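Local coordinates for microtubule-associated protein 1A/1B, light chain 3 (Trypanosoma brucei brucei, PDB 3W1Y) that probably binds phosphatidylethanolamine and works in autophagy as a membrane-associated, ubiquitin-like protein of the ATG8 family, at residues 97-102 with 126-131; 37-42 with 65-70; 30-35 with 72-77. All coordinates share one frame; numbering follows the deposited sequence.

Contact 1. Residues 97-102 with 126-131; sequences VFVFIG and LYVSYG
The carbonyl oxygen of G131 takes two neighbouring groups: F98 N donates to G131 O at 2.9 Å, with an N-H...O angle of 164°, and V97 CA adds a CA-H...O contact of 3.3 Å to the same G131 O. This is one end of an antiparallel ladder between the outer strand 96-100 and strand 126-133, which belong to the mixed sheet of the ubiquitin-like beta-grasp fold. F98 pairs with G131 and F100 with S129 as hydrogen-bonded pairs, each closed by two N-H...O bonds; the non-hydrogen-bonded pair V99-Y130 lies between them. The shortest rung runs from F100 N to S129 O, 2.8 Å. Its return bond, S129 N to F100 O, is longer at 3.2 Å.

On the face bearing F98 and F100, a chi1 of 41° sets CG of F98 between its own backbone N and carbonyl carbon. The ring thereby folds flat over G131, which has no side chain to obstruct it: G131 O sits above the ring centre, and G131 CA makes a CH-pi contact 4.2 Å from the F98 ring centroid, 25° off its normal. F100 instead turns its edge, near the ring plane, to S129 O. In the assembly a basic side chain of a different protein's chain packs on F98.

On the face bearing V99 and Y130 the packing is mainly apolar, with helix 78-88 against it: L85 touches V97, V99 and Y130. Here V99 and V128 cross obliquely, V99 CB resting 3.6 Å from V128 CG1, while the CG1 methyl of V99 meets Y130 CB at 4.0 Å.

Contact 2. Residues 37-42 with 65-70; sequences LCEPTS and LDCNKF
C38 and N68 exchange the two backbone hydrogen bonds of this contact, C38 N to N68 O at 2.7 Å with an N-H...O angle of 167° and N68 N to C38 O at 2.9 Å. They define an antiparallel hydrogen-bonded pair, followed by L37-K69 as a non-hydrogen-bonded pair, between the first two strands of the beta-grasp sheet. C38 O has a further partner in C67 CA, a CA-H...O contact of 3.3 Å.

On the face carrying L37 and K69 the packing is apolar. With CG of L37 anti to its own nitrogen (chi1 -169°), the CD2 methyl touches two neighbours, lying 3.4 Å from C67 SG and 3.5 Å from K69 CG.

Further along the chain, P40 and D66 cross at about a right angle, the ring atom P40 CG sitting 3.5 Å from D66 CB; the contact uses the aspartate's methylene rather than a polar bond.

Sulfur and ring meet on the C38 face. C38 SG lies 3.8 Å from F70 CE1, and the line from C38 SG to the ring centroid lies 69° off the normal, an oblique Cys sulfur-aromatic contact.

Helices pack on both faces of the strand pair. C38 and F70 rest against helix 78-88, where F81 meets the F70 ring edge-to-face and R88 forms a cation-pi contact with it; L37 and C67 touch Y10 of helix 9-13, and K69 forms a salt bridge with E22 of helix 16-29.

Contact 3. Residues 30-35 with 72-77; sequences YPKHIP and LPETAT
H33 and P73 meet with the imidazole laid over the proline backbone: P73 CA stands 4.1 Å from the centroid of the H33 ring and only 14° off its normal, a CH-pi contact over the face. Y30 CD2 lies over the opposite face, toward the rim, so the imidazole is flanked on both sides.

E74 crosses K32 obliquely. Its CG stands between the backbone N and carbonyl carbon (chi1 55°), which places E74 CG 3.2 Å from K32 O; the chain is extended beyond, and the carboxylate crosses the CB-CG end of the lysine, E74 OE2 lying 3.5 Å from K32 CG. The charged ends do not touch, K32 NZ and E74 OE2 being 5.4 Å apart, so any attraction would be longer-range. I34 meets the same glutamate at about a right angle, its CD1 methyl 4.0 Å from E74 CB, and its side chain also packs on L112 and Y116 of helix 112-119.

Backbone bonds hold the two chains in register. I34 N donates to L72 O at 2.7 Å and L72 N returns to I34 O at 3.0 Å; beyond the H33-P73 pair, E74 N reaches K32 O at 2.8 Å.

A type I turn, Y30 to H33, brings the chain from helix 16-29 into its strand, and another, P73 to A76, takes it out toward helix 78-88. Together they frame the end of the antiparallel first strand pair of the ubiquitin-like beta-grasp fold, as built in the ATG8 family with an added N-terminal helical region.

Contacts 2 and 3 lie at two ends of one strand pair, 33-40 with 68-73, their centres about 18 Å apart; along the chain contact 2 is nested within the loop that contact 3 closes. Contact 1 comes later in sequence and joins the other two strands, with 126-133 running beside 33-40. Its centre is about 9 Å from that of contact 2, and probable hydrogen bonds connect them: Y130 OH to D66 O at 2.7 Å and Y130 O to T41 N at 2.8 Å. Contact 3 is about 17 Å from contact 1 between centres, yet L126 N probably bonds to P35 O at 2.8 Å. The three contacts involve all four strands; the central parallel pair, 33-40 with 126-133, joins them.

Contact 1. Residues 97-102 with 126-131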
loop_
_atom_site.group_PDB
_atom_site.type_symbol
_atom_site.label_atom_id
_atom_site.label_comp_id
_atom_site.label_asym_id
_atom_site.label_seq_id
_atom_site.Cartn_x
_atom_site.Cartn_y
_atom_site.Cartn_z
ATOM N N VAL A 97 -1.461 5.239 0.337
ATOM C CA VAL A 97 -0.749 5.707 -0.848
ATOM C C VAL A 97 -0.600 4.541 -1.815
ATOM O O VAL A 97 -0.281 3.443 -1.395
ATOM C CB VAL A 97 0.635 6.356 -0.485
ATOM C CG1 VAL A 97 1.550 5.361 0.224
ATOM C CG2 VAL A 97 1.319 6.955 -1.726
ATOM N N PHE A 98 -0.877 4.771 -3.098
ATOM C CA PHE A 98 -0.586 3.787 -4.145
ATOM C C PHE A 98 0.361 4.423 -5.171
ATOM O O PHE A 98 0.330 5.640 -5.377
ATOM C CB PHE A 98 -1.882 3.257 -4.801
ATOM C CG PHE A 98 -2.925 4.323 -5.039
ATOM C CD1 PHE A 98 -2.995 4.991 -6.265
ATOM C CD2 PHE A 98 -3.832 4.668 -4.032
ATOM C CE1 PHE A 98 -3.947 6.004 -6.499
ATOM C CE2 PHE A 98 -4.802 5.673 -4.249
ATOM C CZ PHE A 98 -4.848 6.352 -5.490
ATOM N N VAL A 99 1.222 3.604 -5.777
ATOM C CA VAL A 99 2.224 4.070 -6.742
ATOM C C VAL A 99 2.126 3.411 -8.134
ATOM O O VAL A 99 1.734 2.252 -8.258
ATOM C CB VAL A 99 3.684 3.926 -6.206
ATOM C CG1 VAL A 99 3.903 4.801 -4.964
ATOM C CG2 VAL A 99 4.033 2.479 -5.910
ATOM N N PHE A 100 2.521 4.172 -9.158
ATOM C CA PHE A 100 2.449 3.766 -10.551
ATOM C C PHE A 100 3.778 3.948 -11.249
ATOM O O PHE A 100 4.493 4.910 -11.000
ATOM C CB PHE A 100 1.384 4.578 -11.302
ATOM C CG PHE A 100 0.039 4.536 -10.663
ATOM C CD1 PHE A 100 -0.303 5.458 -9.678
ATOM C CD2 PHE A 100 -0.886 3.542 -11.010
ATOM C CE1 PHE A 100 -1.566 5.411 -9.064
ATOM C CE2 PHE A 100 -2.142 3.484 -10.404
ATOM C CZ PHE A 100 -2.480 4.408 -9.434
ATOM N N ILE A 101 4.094 3.010 -12.125
ATOM C CA ILE A 101 5.176 3.164 -13.056
ATOM C C ILE A 101 4.550 3.110 -14.437
ATOM O O ILE A 101 4.014 2.079 -14.845
ATOM C CB ILE A 101 6.290 2.097 -12.880
ATOM C CG1 ILE A 101 7.098 2.350 -11.608
ATOM C CG2 ILE A 101 7.296 2.207 -14.010
ATOM C CD1 ILE A 101 6.586 1.654 -10.418
ATOM N N GLY A 102 4.582 4.249 -15.126
ATOM C CA GLY A 102 3.972 4.416 -16.455
ATOM C C GLY A 102 2.553 3.881 -16.602
ATOM O O GLY A 102 2.254 3.163 -17.582
ATOM N N LEU A 126 14.281 6.573 -11.630
ATOM C CA LEU A 126 13.022 5.842 -11.761
ATOM C C LEU A 126 11.893 6.822 -11.378
ATOM O O LEU A 126 11.849 7.283 -10.237
ATOM C CB LEU A 126 13.009 4.635 -10.820
ATOM C CG LEU A 126 11.744 3.799 -10.878
ATOM C CD1 LEU A 126 11.479 3.302 -12.312
ATOM C CD2 LEU A 126 11.805 2.650 -9.867
ATOM N N TYR A 127 11.044 7.174 -12.351
ATOM C CA TYR A 127 9.936 8.088 -12.142
ATOM C C TYR A 127 8.695 7.340 -11.656
ATOM O O TYR A 127 8.342 6.299 -12.201
ATOM C CB TYR A 127 9.655 8.876 -13.423
ATOM C CG TYR A 127 10.667 9.993 -13.606
ATOM C CD1 TYR A 127 11.864 9.766 -14.268
ATOM C CD2 TYR A 127 10.434 11.263 -13.069
ATOM C CE1 TYR A 127 12.808 10.775 -14.408
ATOM C CE2 TYR A 127 11.356 12.278 -13.209
ATOM C CZ TYR A 127 12.549 12.032 -13.881
ATOM O OH TYR A 127 13.479 13.039 -14.023
ATOM N N VAL A 128 8.058 7.869 -10.615
ATOM C CA VAL A 128 6.920 7.227 -9.988
ATOM C C VAL A 128 5.832 8.287 -9.701
ATOM O O VAL A 128 6.124 9.385 -9.181
ATOM C CB VAL A 128 7.322 6.492 -8.674
ATOM C CG1 VAL A 128 6.105 5.937 -7.962
ATOM C CG2 VAL A 128 8.364 5.387 -8.928
ATOM N N SER A 129 4.591 7.954 -10.067
ATOM C CA SER A 129 3.428 8.727 -9.695
ATOM C C SER A 129 2.815 8.088 -8.472
ATOM O O SER A 129 2.703 6.864 -8.380
ATOM C CB SER A 129 2.385 8.729 -10.804
ATOM O OG SER A 129 2.956 9.170 -12.010
ATOM N N TYR A 130 2.398 8.930 -7.542
ATOM C CA TYR A 130 1.700 8.448 -6.386
ATOM C C TYR A 130 0.354 9.155 -6.213
ATOM O O TYR A 130 0.210 10.360 -6.489
ATOM C CB TYR A 130 2.588 8.572 -5.134
ATOM C CG TYR A 130 2.785 9.979 -4.610
ATOM C CD1 TYR A 130 1.921 10.538 -3.649
ATOM C CD2 TYR A 130 3.857 10.746 -5.047
ATOM C CE1 TYR A 130 2.123 11.843 -3.168
ATOM C CE2 TYR A 130 4.075 12.002 -4.569
ATOM C CZ TYR A 130 3.218 12.561 -3.634
ATOM O OH TYR A 130 3.499 13.840 -3.186
ATOM N N GLY A 131 -0.629 8.393 -5.766
ATOM C CA GLY A 131 -1.890 8.970 -5.317
ATOM C C GLY A 131 -2.132 8.594 -3.867
ATOM O O GLY A 131 -1.801 7.493 -3.441
#

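Contact 2. Residues 37-42 with 65-70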
loop_
_atom_site.group_PDB
_atom_site.type_symbol
_atom_site.label_atom_id
_atom_site.label_comp_id
_atom_site.label_asym_id
_atom_site.label_seq_id
_atom_site.Cartn_x
_atom_site.Cartn_y
_atom_site.Cartn_z
ATOM N N LEU A 37 12.213 9.361 -8.266
ATOM C CA LEU A 37 11.590 10.673 -8.236
ATOM C C LEU A 37 10.081 10.446 -8.217
ATOM O O LEU A 37 9.555 9.872 -9.162
ATOM C CB LEU A 37 12.053 11.476 -9.474
ATOM C CG LEU A 37 11.767 12.980 -9.617
ATOM C CD1 LEU A 37 10.264 13.221 -9.701
ATOM C CD2 LEU A 37 12.381 13.757 -8.486
ATOM N N CYS A 38 9.401 10.814 -7.117
ATOM C CA CYS A 38 7.927 10.673 -7.022
ATOM C C CYS A 38 7.218 11.985 -7.079
ATOM O O CYS A 38 7.614 12.920 -6.396
ATOM C CB CYS A 38 7.444 9.986 -5.733
ATOM S SG CYS A 38 8.437 8.705 -5.269
ATOM N N GLU A 39 6.169 12.031 -7.893
ATOM C CA GLU A 39 5.299 13.179 -8.007
ATOM C C GLU A 39 3.854 12.711 -7.927
ATOM O O GLU A 39 3.552 11.583 -8.316
ATOM C CB GLU A 39 5.502 13.917 -9.331
ATOM C CG GLU A 39 6.871 14.563 -9.467
ATOM C CD GLU A 39 7.008 15.351 -10.764
ATOM O OE1 GLU A 39 6.125 15.308 -11.636
ATOM O OE2 GLU A 39 8.021 16.013 -10.928
ATOM N N PRO A 40 2.960 13.591 -7.451
ATOM C CA PRO A 40 1.538 13.243 -7.403
ATOM C C PRO A 40 0.984 12.888 -8.794
ATOM O O PRO A 40 1.436 13.419 -9.811
ATOM C CB PRO A 40 0.856 14.495 -6.847
ATOM C CG PRO A 40 1.937 15.348 -6.302
ATOM C CD PRO A 40 3.234 14.960 -6.980
ATOM N N THR A 41 0.042 11.958 -8.838
ATOM C CA THR A 41 -0.627 11.641 -10.097
ATOM C C THR A 41 -1.247 12.946 -10.647
ATOM O O THR A 41 -1.298 13.151 -11.871
ATOM C CB THR A 41 -1.691 10.516 -9.911
ATOM O OG1 THR A 41 -1.043 9.250 -9.726
ATOM C CG2 THR A 41 -2.552 10.416 -11.117
ATOM N N SER A 42 -1.690 13.821 -9.735
ATOM C CA SER A 42 -2.059 15.206 -10.053
ATOM C C SER A 42 -0.842 16.092 -10.324
ATOM O O SER A 42 -0.387 16.224 -11.469
ATOM C CB SER A 42 -2.874 15.810 -8.912
ATOM O OG SER A 42 -4.240 15.456 -9.048
ATOM N N LEU A 65 7.231 21.007 -3.186
ATOM C CA LEU A 65 7.152 20.196 -1.957
ATOM C C LEU A 65 6.418 18.844 -2.082
ATOM O O LEU A 65 6.566 17.956 -1.219
ATOM C CB LEU A 65 6.569 21.025 -0.816
ATOM C CG LEU A 65 7.461 22.194 -0.355
ATOM C CD1 LEU A 65 6.822 22.968 0.781
ATOM C CD2 LEU A 65 8.866 21.694 0.089
ATOM N N ASP A 66 5.638 18.694 -3.153
ATOM C CA ASP A 66 4.960 17.432 -3.486
ATOM C C ASP A 66 5.885 16.425 -4.154
ATOM O O ASP A 66 5.549 15.251 -4.293
ATOM C CB ASP A 66 3.829 17.714 -4.468
ATOM C CG ASP A 66 2.558 18.167 -3.792
ATOM O OD1 ASP A 66 2.400 18.015 -2.559
ATOM O OD2 ASP A 66 1.699 18.686 -4.521
ATOM N N CYS A 67 7.025 16.906 -4.626
ATOM C CA CYS A 67 7.996 16.041 -5.277
ATOM C C CYS A 67 8.961 15.502 -4.238
ATOM O O CYS A 67 9.652 16.274 -3.576
ATOM C CB CYS A 67 8.760 16.814 -6.353
ATOM S SG CYS A 67 10.135 15.938 -7.083
ATOM N N ASN A 68 8.990 14.175 -4.110
ATOM C CA ASN A 68 9.846 13.479 -3.170
ATOM C C ASN A 68 10.820 12.554 -3.918
ATOM O O ASN A 68 10.429 11.827 -4.834
ATOM C CB ASN A 68 8.990 12.670 -2.198
ATOM C CG ASN A 68 8.156 13.549 -1.285
ATOM O OD1 ASN A 68 8.671 14.121 -0.329
ATOM N ND2 ASN A 68 6.867 13.647 -1.564
ATOM N N LYS A 69 12.089 12.626 -3.532
ATOM C CA LYS A 69 13.135 11.780 -4.053
ATOM C C LYS A 69 13.535 10.773 -3.002
ATOM O O LYS A 69 13.517 11.062 -1.808
ATOM C CB LYS A 69 14.374 12.593 -4.362
ATOM C CG LYS A 69 14.213 13.614 -5.460
ATOM C CD LYS A 69 15.395 14.543 -5.352
ATOM C CE LYS A 69 15.499 15.399 -6.552
ATOM N NZ LYS A 69 16.498 16.468 -6.314
ATOM N N PHE A 70 13.912 9.585 -3.450
ATOM C CA PHE A 70 14.365 8.529 -2.552
ATOM C C PHE A 70 15.598 7.928 -3.185
ATOM O O PHE A 70 15.775 8.018 -4.371
ATOM C CB PHE A 70 13.269 7.447 -2.381
ATOM C CG PHE A 70 12.025 7.942 -1.700
ATOM C CD1 PHE A 70 11.056 8.645 -2.403
ATOM C CD2 PHE A 70 11.829 7.736 -0.337
ATOM C CE1 PHE A 70 9.902 9.136 -1.756
ATOM C CE2 PHE A 70 10.680 8.220 0.300
ATOM C CZ PHE A 70 9.717 8.915 -0.425
#

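Contact 3. Residues 30-35 with 72-77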
loop_
_atom_site.group_PDB
_atom_site.type_symbol
_atom_site.label_atom_id
_atom_site.label_comp_id
_atom_site.label_asym_id
_atom_site.label_seq_id
_atom_site.Cartn_x
_atom_site.Cartn_y
_atom_site.Cartn_z
ATOM N N TYR A 30 26.550 5.164 -4.400
ATOM C CA TYR A 30 25.612 4.094 -4.043
ATOM C C TYR A 30 25.221 3.265 -5.265
ATOM O O TYR A 30 24.081 3.327 -5.730
ATOM C CB TYR A 30 24.379 4.687 -3.373
ATOM C CG TYR A 30 24.719 5.488 -2.151
ATOM C CD1 TYR A 30 24.820 6.879 -2.217
ATOM C CD2 TYR A 30 24.981 4.849 -0.927
ATOM C CE1 TYR A 30 25.152 7.623 -1.098
ATOM C CE2 TYR A 30 25.330 5.569 0.207
ATOM C CZ TYR A 30 25.413 6.954 0.118
ATOM O OH TYR A 30 25.746 7.681 1.232
ATOM N N PRO A 31 26.161 2.450 -5.767
ATOM C CA PRO A 31 25.930 1.730 -7.048
ATOM C C PRO A 31 24.869 0.618 -6.950
ATOM O O PRO A 31 24.442 0.083 -7.964
ATOM C CB PRO A 31 27.312 1.140 -7.384
ATOM C CG PRO A 31 28.015 0.983 -5.959
ATOM C CD PRO A 31 27.471 2.121 -5.128
ATOM N N LYS A 32 24.463 0.267 -5.737
ATOM C CA LYS A 32 23.402 -0.721 -5.535
ATOM C C LYS A 32 22.079 -0.053 -5.075
ATOM O O LYS A 32 21.158 -0.733 -4.635
ATOM C CB LYS A 32 23.876 -1.791 -4.531
ATOM C CG LYS A 32 25.019 -2.686 -5.069
ATOM C CD LYS A 32 25.455 -3.750 -4.032
ATOM C CE LYS A 32 26.665 -4.525 -4.573
ATOM N NZ LYS A 32 27.009 -5.746 -3.761
ATOM N N HIS A 33 21.998 1.268 -5.173
ATOM C CA HIS A 33 20.787 1.971 -4.821
ATOM C C HIS A 33 20.089 2.556 -6.049
ATOM O O HIS A 33 20.704 2.867 -7.056
ATOM C CB HIS A 33 21.031 3.037 -3.733
ATOM C CG HIS A 33 21.413 2.455 -2.394
ATOM N ND1 HIS A 33 20.712 2.712 -1.234
ATOM C CD2 HIS A 33 22.405 1.604 -2.049
ATOM C CE1 HIS A 33 21.263 2.050 -0.233
ATOM N NE2 HIS A 33 22.289 1.364 -0.704
ATOM N N ILE A 34 18.777 2.699 -5.926
ATOM C CA ILE A 34 17.915 3.150 -7.003
ATOM C C ILE A 34 17.463 4.571 -6.671
ATOM O O ILE A 34 16.847 4.800 -5.629
ATOM C CB ILE A 34 16.691 2.190 -7.136
ATOM C CG1 ILE A 34 17.156 0.709 -7.240
ATOM C CG2 ILE A 34 15.718 2.649 -8.281
ATOM C CD1 ILE A 34 18.123 0.380 -8.463
ATOM N N PRO A 35 17.796 5.542 -7.548
ATOM C CA PRO A 35 17.241 6.899 -7.386
ATOM C C PRO A 35 15.825 7.009 -7.952
ATOM O O PRO A 35 15.575 6.671 -9.106
ATOM C CB PRO A 35 18.229 7.792 -8.136
ATOM C CG PRO A 35 18.900 6.864 -9.151
ATOM C CD PRO A 35 18.759 5.438 -8.667
ATOM N N LEU A 72 16.968 4.153 -2.703
ATOM C CA LEU A 72 16.659 2.941 -1.951
ATOM C C LEU A 72 17.428 1.744 -2.471
ATOM O O LEU A 72 17.792 1.709 -3.660
ATOM C CB LEU A 72 15.151 2.681 -1.954
ATOM C CG LEU A 72 14.263 3.725 -1.249
ATOM C CD1 LEU A 72 12.788 3.331 -1.315
ATOM C CD2 LEU A 72 14.697 3.954 0.242
ATOM N N PRO A 73 17.682 0.749 -1.598
ATOM C CA PRO A 73 18.424 -0.443 -2.069
ATOM C C PRO A 73 17.756 -1.149 -3.270
ATOM O O PRO A 73 16.507 -1.210 -3.350
ATOM C CB PRO A 73 18.470 -1.362 -0.819
ATOM C CG PRO A 73 18.264 -0.445 0.384
ATOM C CD PRO A 73 17.304 0.650 -0.164
ATOM N N GLU A 74 18.566 -1.666 -4.195
ATOM C CA GLU A 74 18.050 -2.402 -5.352
ATOM C C GLU A 74 17.264 -3.649 -4.923
ATOM O O GLU A 74 16.364 -4.104 -5.643
ATOM C CB GLU A 74 19.182 -2.786 -6.321
ATOM C CG GLU A 74 20.354 -3.592 -5.695
ATOM C CD GLU A 74 21.493 -3.906 -6.681
ATOM O OE1 GLU A 74 21.529 -3.351 -7.818
ATOM O OE2 GLU A 74 22.388 -4.703 -6.307
ATOM N N THR A 75 17.609 -4.174 -3.743
ATOM C CA THR A 75 16.921 -5.324 -3.141
ATOM C C THR A 75 15.635 -4.981 -2.322
ATOM O O THR A 75 14.853 -5.890 -1.997
ATOM C CB THR A 75 17.884 -6.153 -2.259
ATOM O OG1 THR A 75 18.504 -5.279 -1.310
ATOM C CG2 THR A 75 18.978 -6.821 -3.108
ATOM N N ALA A 76 15.428 -3.703 -1.983
ATOM C CA ALA A 76 14.163 -3.262 -1.388
ATOM C C ALA A 76 12.980 -3.641 -2.278
ATOM O O ALA A 76 13.085 -3.636 -3.486
ATOM C CB ALA A 76 14.175 -1.726 -1.150
ATOM N N THR A 77 11.853 -3.975 -1.676
ATOM C CA THR A 77 10.630 -4.239 -2.453
ATOM C C THR A 77 9.799 -2.976 -2.690
ATOM O O THR A 77 10.017 -1.953 -2.037
ATOM C CB THR A 77 9.750 -5.221 -1.746
ATOM O OG1 THR A 77 9.459 -4.699 -0.457
ATOM C CG2 THR A 77 10.465 -6.562 -1.605
#